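Local coordinates for protein possible galactose mutarotase (Streptomyces platensis subsp. rosaceus, PDB 4RNL) that probably interconverts the alpha and beta anomers of galactose or a related aldose, as aldose 1-epimerases do, at residues A[238-243]-A[281-286]; A[277-282]-A[305-310]. All coordinates share one frame; numbering follows the deposited sequence.

Contact 1: A[238-243]-A[281-286]; sequences AGAYDH and LYTADH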
ATOM      1  N   ALA A 238      16.978  -8.967   4.953  1.00 10.04           N
ATOM      2  CA  ALA A 238      17.596  -9.773   6.012  1.00 12.15           C
ATOM      3  C   ALA A 238      16.909  -9.776   7.381  1.00 16.12           C
ATOM      4  O   ALA A 238      16.749 -10.837   7.988  1.00 15.09           O
ATOM      5  CB  ALA A 238      19.077  -9.429   6.160  1.00 14.50           C
ATOM      6  N   GLY A 239      16.519  -8.606   7.874  1.00 15.65           N
ATOM      7  CA  GLY A 239      15.911  -8.524   9.194  1.00 14.87           C
ATOM      8  C   GLY A 239      14.428  -8.211   9.155  1.00 14.69           C
ATOM      9  O   GLY A 239      13.833  -8.107   8.076  1.00 14.05           O
ATOM     10  N   ALA A 240      13.832  -8.075  10.339  1.00 12.68           N
ATOM     11  CA  ALA A 240      12.436  -7.685  10.464  1.00 14.40           C
ATOM     12  C   ALA A 240      12.351  -6.161  10.500  1.00  9.61           C
ATOM     13  O   ALA A 240      13.156  -5.507  11.175  1.00 12.40           O
ATOM     14  CB  ALA A 240      11.845  -8.268  11.740  1.00 13.78           C
ATOM     15  N   TYR A 241      11.386  -5.607   9.773  1.00  9.88           N
ATOM     16  CA  TYR A 241      11.135  -4.169   9.773  1.00 10.79           C
ATOM     17  C   TYR A 241       9.646  -3.894   9.857  1.00 11.34           C
ATOM     18  O   TYR A 241       8.822  -4.674   9.372  1.00  8.92           O
ATOM     19  CB  TYR A 241      11.713  -3.506   8.505  1.00  9.53           C
ATOM     20  CG  TYR A 241      13.221  -3.582   8.433  1.00 10.20           C
ATOM     21  CD1 TYR A 241      14.008  -2.599   9.020  1.00  9.22           C
ATOM     22  CD2 TYR A 241      13.852  -4.638   7.791  1.00  9.63           C
ATOM     23  CE1 TYR A 241      15.394  -2.666   8.978  1.00 10.22           C
ATOM     24  CE2 TYR A 241      15.245  -4.720   7.737  1.00 12.18           C
ATOM     25  CZ  TYR A 241      16.006  -3.728   8.335  1.00 11.75           C
ATOM     26  OH  TYR A 241      17.385  -3.795   8.287  1.00 13.04           O
ATOM     27  N   ASP A 242       9.305  -2.783  10.495  1.00 11.40           N
ATOM     28  CA  ASP A 242       7.963  -2.225  10.441  1.00 10.34           C
ATOM     29  C   ASP A 242       8.163  -0.750  10.735  1.00 10.57           C
ATOM     30  O   ASP A 242       7.785  -0.255  11.799  1.00 14.33           O
ATOM     31  CB  ASP A 242       7.058  -2.877  11.485  1.00 11.70           C
ATOM     32  CG  ASP A 242       5.610  -2.438  11.357  1.00 19.45           C
ATOM     33  OD1 ASP A 242       5.281  -1.728  10.374  1.00 14.49           O
ATOM     34  OD2 ASP A 242       4.799  -2.809  12.238  1.00 21.76           O
ATOM     35  N   HIS A 243       8.807  -0.068   9.791  1.00  8.01           N
ATOM     36  CA  HIS A 243       9.349   1.268  10.022  1.00  8.11           C
ATOM     37  C   HIS A 243       9.136   2.173   8.828  1.00 10.08           C
ATOM     38  O   HIS A 243       9.188   1.724   7.681  1.00 11.99           O
ATOM     39  CB  HIS A 243      10.847   1.175  10.301  1.00  9.47           C
ATOM     40  CG  HIS A 243      11.169   0.477  11.584  1.00 12.94           C
ATOM     41  ND1 HIS A 243      11.186  -0.897  11.694  1.00 12.75           N
ATOM     42  CD2 HIS A 243      11.458   0.961  12.813  1.00 17.08           C
ATOM     43  CE1 HIS A 243      11.494  -1.231  12.937  1.00 12.47           C
ATOM     44  NE2 HIS A 243      11.668  -0.121  13.636  1.00 14.36           N
ATOM     45  N   LEU A 281       8.306   0.200   5.423  1.00  9.24           N
ATOM     46  CA  LEU A 281       8.829  -1.102   5.032  1.00 12.41           C
ATOM     47  C   LEU A 281       8.304  -2.088   6.063  1.00 11.21           C
ATOM     48  O   LEU A 281       8.558  -1.927   7.245  1.00 10.18           O
ATOM     49  CB  LEU A 281      10.362  -1.078   5.055  1.00 11.87           C
ATOM     50  CG  LEU A 281      11.070  -2.423   4.875  1.00 11.38           C
ATOM     51  CD1 LEU A 281      10.651  -3.064   3.573  1.00 15.06           C
ATOM     52  CD2 LEU A 281      12.585  -2.237   4.915  1.00 15.82           C
ATOM     53  N   TYR A 282       7.542  -3.084   5.632  1.00 10.81           N
ATOM     54  CA  TYR A 282       7.012  -4.064   6.572  1.00  9.88           C
ATOM     55  C   TYR A 282       7.292  -5.462   6.061  1.00 14.41           C
ATOM     56  O   TYR A 282       6.933  -5.805   4.938  1.00 10.84           O
ATOM     57  CB  TYR A 282       5.507  -3.857   6.811  1.00  9.81           C
ATOM     58  CG  TYR A 282       4.932  -4.898   7.743  1.00 10.67           C
ATOM     59  CD1 TYR A 282       5.512  -5.142   8.984  1.00 13.37           C
ATOM     60  CD2 TYR A 282       3.817  -5.648   7.378  1.00 13.24           C
ATOM     61  CE1 TYR A 282       5.000  -6.115   9.843  1.00 13.02           C
ATOM     62  CE2 TYR A 282       3.292  -6.616   8.224  1.00 12.82           C
ATOM     63  CZ  TYR A 282       3.886  -6.840   9.453  1.00 16.31           C
ATOM     64  OH  TYR A 282       3.368  -7.800  10.286  1.00 14.35           O
ATOM     65  N   THR A 283       7.944  -6.267   6.887  1.00 11.24           N
ATOM     66  CA  THR A 283       8.389  -7.587   6.451  1.00  9.72           C
ATOM     67  C   THR A 283       7.458  -8.734   6.843  1.00 15.64           C
ATOM     68  O   THR A 283       7.892  -9.878   6.887  1.00 12.63           O
ATOM     69  CB  THR A 283       9.820  -7.889   6.946  1.00 15.92           C
ATOM     70  OG1 THR A 283       9.895  -7.648   8.362  1.00 11.35           O
ATOM     71  CG2 THR A 283      10.815  -6.978   6.243  1.00 16.38           C
ATOM     72  N   ALA A 284       6.193  -8.433   7.124  1.00 14.34           N
ATOM     73  CA  ALA A 284       5.159  -9.472   7.287  1.00 11.36           C
ATOM     74  C   ALA A 284       5.467 -10.481   8.382  1.00 16.67           C
ATOM     75  O   ALA A 284       5.271 -11.693   8.210  1.00 17.92           O
ATOM     76  CB  ALA A 284       4.909 -10.209   5.949  1.00 11.04           C
ATOM     77  N   ASP A 285       5.944 -10.002   9.519  1.00 17.19           N
ATOM     78  CA  ASP A 285       6.342 -10.931  10.562  1.00 19.01           C
ATOM     79  C   ASP A 285       5.171 -11.560  11.314  1.00 13.70           C
ATOM     80  O   ASP A 285       5.352 -12.538  12.033  1.00 17.82           O
ATOM     81  CB  ASP A 285       7.348 -10.269  11.498  1.00 26.19           C
ATOM     82  CG  ASP A 285       8.534  -9.726  10.741  1.00 32.87           C
ATOM     83  OD1 ASP A 285       9.498 -10.495  10.517  1.00 33.65           O
ATOM     84  OD2 ASP A 285       8.471  -8.545  10.328  1.00 34.80           O
ATOM     85  N   HIS A 286       3.970 -11.028  11.122  1.00 16.59           N
ATOM     86  CA  HIS A 286       2.796 -11.590  11.793  1.00 18.43           C
ATOM     87  C   HIS A 286       2.346 -12.906  11.154  1.00 17.24           C
ATOM     88  O   HIS A 286       1.629 -13.691  11.766  1.00 21.50           O
ATOM     89  CB  HIS A 286       1.645 -10.590  11.769  1.00 15.69           C
ATOM     90  CG  HIS A 286       1.003 -10.449  10.425  1.00 16.81           C
ATOM     91  ND1 HIS A 286       1.522  -9.643   9.433  1.00 18.60           N
ATOM     92  CD2 HIS A 286      -0.118 -11.006   9.911  1.00 16.21           C
ATOM     93  CE1 HIS A 286       0.750  -9.717   8.362  1.00 17.19           C
ATOM     94  NE2 HIS A 286      -0.256 -10.533   8.628  1.00 16.51           N
TER
HETATM   95  O   HOH W   1       8.135  -6.424  12.099  1.00 28.83           O
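Leu-281 and Tyr-241 contribute the two largest shares of the surface buried here, and they meet side chain against side chain. CD2 of Leu-281 lies 3.8 Å from CG of Tyr-241 and makes an off-centre CH-pi contact, 4.3 Å from the ring centroid. The tyrosine is touched near its root because CG stands beside its own backbone N (chi1 -65°), which leads the ring away from 281-286. Its hydroxyl then reaches the carbonyl of Arg-228, while Phe-231 meets the ring edge-to-face. A residue with an apolar root and a polar end suits such a place.

Thr-283 adds its methyl CG2 at the edge of the same ring, but its larger role is polar. OG1 accepts a hydrogen bond from the backbone N of Tyr-241 at 2.9 Å, nearly straight (167°), and donates to OD2 of Asp-285 at 2.6 Å, on the syn side of the carboxylate. The aspartate thus fixes the hydroxyl's rotation and leaves it to act as acceptor for the amide. Thr-283 N in turn donates to Tyr-241 O at 3.1 Å, giving the tyrosine backbone a bond at both ends.

Beyond this, regular pairing begins. Asp-242 and Tyr-282 form a non-hydrogen-bonded antiparallel pair: the carboxylate, CG 3.6 Å from Tyr-282 CD1, is turned 48° from the ring plane. OD1 of Asp-242 has hydrogen bonds with Gln-280 and a bound glycerol, and the Tyr-282 hydroxyl with His-286 ND1. One residue further, His-243 and Leu-281 form a hydrogen-bonded pair, with Leu-281 N 2.9 Å from His-243 O. Here two antiparallel strands of a galactose-mutarotase-type beta-sandwich part into loops, beside a glycerol site consistent with a sugar pocket.

Contact 2: A[277-282]-A[305-310]; sequences PGLQLY and LALETQ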
ATOM      1  N   PRO A 277       6.389  11.471   0.737  1.00  9.69           N
ATOM      2  CA  PRO A 277       7.615  11.750   1.491  1.00 10.97           C
ATOM      3  C   PRO A 277       8.101  10.566   2.330  1.00 14.77           C
ATOM      4  O   PRO A 277       9.217  10.587   2.873  1.00 12.79           O
ATOM      5  CB  PRO A 277       7.171  12.868   2.433  1.00 10.64           C
ATOM      6  CG  PRO A 277       5.716  12.519   2.732  1.00  9.48           C
ATOM      7  CD  PRO A 277       5.186  11.993   1.421  1.00 11.35           C
ATOM      8  N   GLY A 278       7.264   9.552   2.469  1.00 10.36           N
ATOM      9  CA  GLY A 278       7.601   8.452   3.351  1.00  8.76           C
ATOM     10  C   GLY A 278       7.350   7.091   2.734  1.00  8.48           C
ATOM     11  O   GLY A 278       6.615   6.943   1.752  1.00 10.21           O
ATOM     12  N   LEU A 279       7.977   6.082   3.322  1.00  9.22           N
ATOM     13  CA  LEU A 279       7.772   4.714   2.884  1.00  8.26           C
ATOM     14  C   LEU A 279       7.800   3.815   4.103  1.00 12.14           C
ATOM     15  O   LEU A 279       8.770   3.815   4.852  1.00 10.75           O
ATOM     16  CB  LEU A 279       8.861   4.315   1.879  1.00 10.98           C
ATOM     17  CG  LEU A 279       8.848   2.902   1.282  1.00 13.62           C
ATOM     18  CD1 LEU A 279       9.478   2.917  -0.103  1.00 17.43           C
ATOM     19  CD2 LEU A 279       9.643   1.949   2.149  1.00 18.50           C
ATOM     20  N   GLN A 280       6.737   3.043   4.298  1.00 13.01           N
ATOM     21  CA  GLN A 280       6.726   2.048   5.359  1.00 11.47           C
ATOM     22  C   GLN A 280       7.275   0.747   4.791  1.00 11.79           C
ATOM     23  O   GLN A 280       6.776   0.250   3.789  1.00 12.52           O
ATOM     24  CB  GLN A 280       5.296   1.815   5.861  1.00 12.01           C
ATOM     25  CG  GLN A 280       5.208   1.010   7.157  1.00 11.99           C
ATOM     26  CD  GLN A 280       5.502   1.850   8.380  1.00 14.15           C
ATOM     27  OE1 GLN A 280       5.562   3.084   8.300  1.00 11.53           O
ATOM     28  NE2 GLN A 280       5.703   1.191   9.519  1.00 14.27           N
ATOM     29  N   LEU A 281       8.306   0.200   5.423  1.00  9.24           N
ATOM     30  CA  LEU A 281       8.829  -1.102   5.032  1.00 12.41           C
ATOM     31  C   LEU A 281       8.304  -2.088   6.063  1.00 11.21           C
ATOM     32  O   LEU A 281       8.558  -1.927   7.245  1.00 10.18           O
ATOM     33  CB  LEU A 281      10.362  -1.078   5.055  1.00 11.87           C
ATOM     34  CG  LEU A 281      11.070  -2.423   4.875  1.00 11.38           C
ATOM     35  CD1 LEU A 281      10.651  -3.064   3.573  1.00 15.06           C
ATOM     36  CD2 LEU A 281      12.585  -2.237   4.915  1.00 15.82           C
ATOM     37  N   TYR A 282       7.542  -3.084   5.632  1.00 10.81           N
ATOM     38  CA  TYR A 282       7.012  -4.064   6.572  1.00  9.88           C
ATOM     39  C   TYR A 282       7.292  -5.462   6.061  1.00 14.41           C
ATOM     40  O   TYR A 282       6.933  -5.805   4.938  1.00 10.84           O
ATOM     41  CB  TYR A 282       5.507  -3.857   6.811  1.00  9.81           C
ATOM     42  CG  TYR A 282       4.932  -4.898   7.743  1.00 10.67           C
ATOM     43  CD1 TYR A 282       5.512  -5.142   8.984  1.00 13.37           C
ATOM     44  CD2 TYR A 282       3.817  -5.648   7.378  1.00 13.24           C
ATOM     45  CE1 TYR A 282       5.000  -6.115   9.843  1.00 13.02           C
ATOM     46  CE2 TYR A 282       3.292  -6.616   8.224  1.00 12.82           C
ATOM     47  CZ  TYR A 282       3.886  -6.840   9.453  1.00 16.31           C
ATOM     48  OH  TYR A 282       3.368  -7.800  10.286  1.00 14.35           O
ATOM     49  N   LEU A 305       7.134  -8.613   1.071  1.00  8.64           N
ATOM     50  CA  LEU A 305       7.550  -7.336   1.649  1.00  9.83           C
ATOM     51  C   LEU A 305       6.581  -6.274   1.205  1.00 10.19           C
ATOM     52  O   LEU A 305       6.279  -6.172   0.014  1.00 10.84           O
ATOM     53  CB  LEU A 305       8.942  -6.950   1.144  1.00 10.39           C
ATOM     54  CG  LEU A 305       9.991  -8.050   1.257  1.00 16.01           C
ATOM     55  CD1 LEU A 305      11.263  -7.654   0.525  1.00 19.22           C
ATOM     56  CD2 LEU A 305      10.267  -8.336   2.726  1.00 15.07           C
ATOM     57  N   ALA A 306       6.088  -5.480   2.149  1.00 10.95           N
ATOM     58  CA  ALA A 306       5.233  -4.357   1.782  1.00 10.28           C
ATOM     59  C   ALA A 306       6.055  -3.076   1.788  1.00 12.33           C
ATOM     60  O   ALA A 306       6.735  -2.768   2.771  1.00 15.31           O
ATOM     61  CB  ALA A 306       4.041  -4.234   2.738  1.00 13.65           C
ATOM     62  N   LEU A 307       5.999  -2.339   0.680  1.00 10.72           N
ATOM     63  CA  LEU A 307       6.625  -1.025   0.587  1.00 10.95           C
ATOM     64  C   LEU A 307       5.503  -0.029   0.364  1.00 16.89           C
ATOM     65  O   LEU A 307       5.045   0.150  -0.759  1.00 19.70           O
ATOM     66  CB  LEU A 307       7.601  -0.979  -0.589  1.00 14.12           C
ATOM     67  CG  LEU A 307       8.752  -1.986  -0.539  1.00 21.17           C
ATOM     68  CD1 LEU A 307       9.502  -2.031  -1.866  1.00 26.97           C
ATOM     69  CD2 LEU A 307       9.693  -1.615   0.563  1.00 23.67           C
ATOM     70  N   GLU A 308       5.037   0.592   1.440  1.00 11.73           N
ATOM     71  CA  GLU A 308       3.861   1.451   1.373  1.00 13.10           C
ATOM     72  C   GLU A 308       4.263   2.909   1.366  1.00 13.74           C
ATOM     73  O   GLU A 308       4.772   3.427   2.366  1.00 11.36           O
ATOM     74  CB  GLU A 308       2.948   1.195   2.575  1.00 14.02           C
ATOM     75  CG  GLU A 308       2.749  -0.277   2.883  1.00 27.58           C
ATOM     76  CD  GLU A 308       2.388  -0.510   4.332  1.00 31.15           C
ATOM     77  OE1 GLU A 308       1.563   0.255   4.858  1.00 29.61           O
ATOM     78  OE2 GLU A 308       2.944  -1.444   4.948  1.00 40.33           O
ATOM     79  N   THR A 309       4.020   3.579   0.247  1.00  9.84           N
ATOM     80  CA  THR A 309       4.351   5.000   0.145  1.00  9.27           C
ATOM     81  C   THR A 309       3.275   5.783   0.871  1.00 12.26           C
ATOM     82  O   THR A 309       2.084   5.507   0.717  1.00 14.94           O
ATOM     83  CB  THR A 309       4.438   5.428  -1.319  1.00 14.88           C
ATOM     84  OG1 THR A 309       3.202   5.114  -1.961  1.00 15.88           O
ATOM     85  CG2 THR A 309       5.563   4.656  -2.034  1.00 10.80           C
ATOM     86  N   GLN A 310       3.685   6.766   1.670  1.00  8.88           N
ATOM     87  CA  GLN A 310       2.757   7.358   2.622  1.00  8.47           C
ATOM     88  C   GLN A 310       3.313   8.638   3.223  1.00 10.39           C
ATOM     89  O   GLN A 310       4.492   8.962   3.048  1.00 11.71           O
ATOM     90  CB  GLN A 310       2.534   6.346   3.750  1.00 10.87           C
ATOM     91  CG  GLN A 310       3.838   6.037   4.497  1.00 13.44           C
ATOM     92  CD  GLN A 310       3.629   5.202   5.732  1.00 16.98           C
ATOM     93  OE1 GLN A 310       2.570   4.601   5.911  1.00 17.73           O
ATOM     94  NE2 GLN A 310       4.638   5.166   6.608  1.00 17.26           N
TER
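Leu-307 packs tightly against two leucines of the neighbouring strand: its CD2 is 3.5 Å from CD1 of Leu-281, closer than usual for methyls, and 3.9 Å from CD2 of Leu-279. Leu-272 of strand 268-274 closes over Leu-279 and Leu-307, so branched aliphatic residues fit this buried face.

The opposite face, which carries Gln-280, Glu-308 and Gln-310 as well as Tyr-282 and Ala-306, is more polar and looser. CB of Tyr-282 stands 4.3 Å from CB of Ala-306, and Tyr-282 is partly exposed. Gln-310 NE2 donates to Gln-280 OE1 at 2.8 Å, in the carbonyl plane on a lone pair, although the two amides are turned 59° apart. Gln-310 NE2 also bonds Asn-244. Replacing Gln-310 by an alanine removes this donor, which is likely to leave Gln-280 OE1 and Asn-244 OD1 without it and the Gln-280 amide freer to turn. Glu-308 lies alongside Gln-280 and bonds a glycerol through OE2. Gly-278 suits its position because a CB would run into Gln-310 O.

Paired backbone bonds, such as Glu-308 N to Gln-280 O at 2.9 Å, join the strands as antiparallel neighbours in a beta-sandwich sheet, apolar on its inner face and polar toward a probable sugar pocket.

In the fold
Coming from the N terminus, the chain enters strand 242-246, crosses to the nine-stranded sheet for strands 256-262 and 268-274, and returns as strand 278-282. Contact 1 closes this loop, with 37 residues between its two segments. A second loop, 22 residues without helix or strand, then leads to strand 305-310, where contact 2 closes it. The two loops follow one another, neither nested nor crossed, and share Leu-281 and Tyr-282 on the middle strand. Gln-280 and Asp-242 join the contacts on their polar face. Together they set three neighbours of the seven-stranded sheet, which continues through strand 180-185 beyond 305-310.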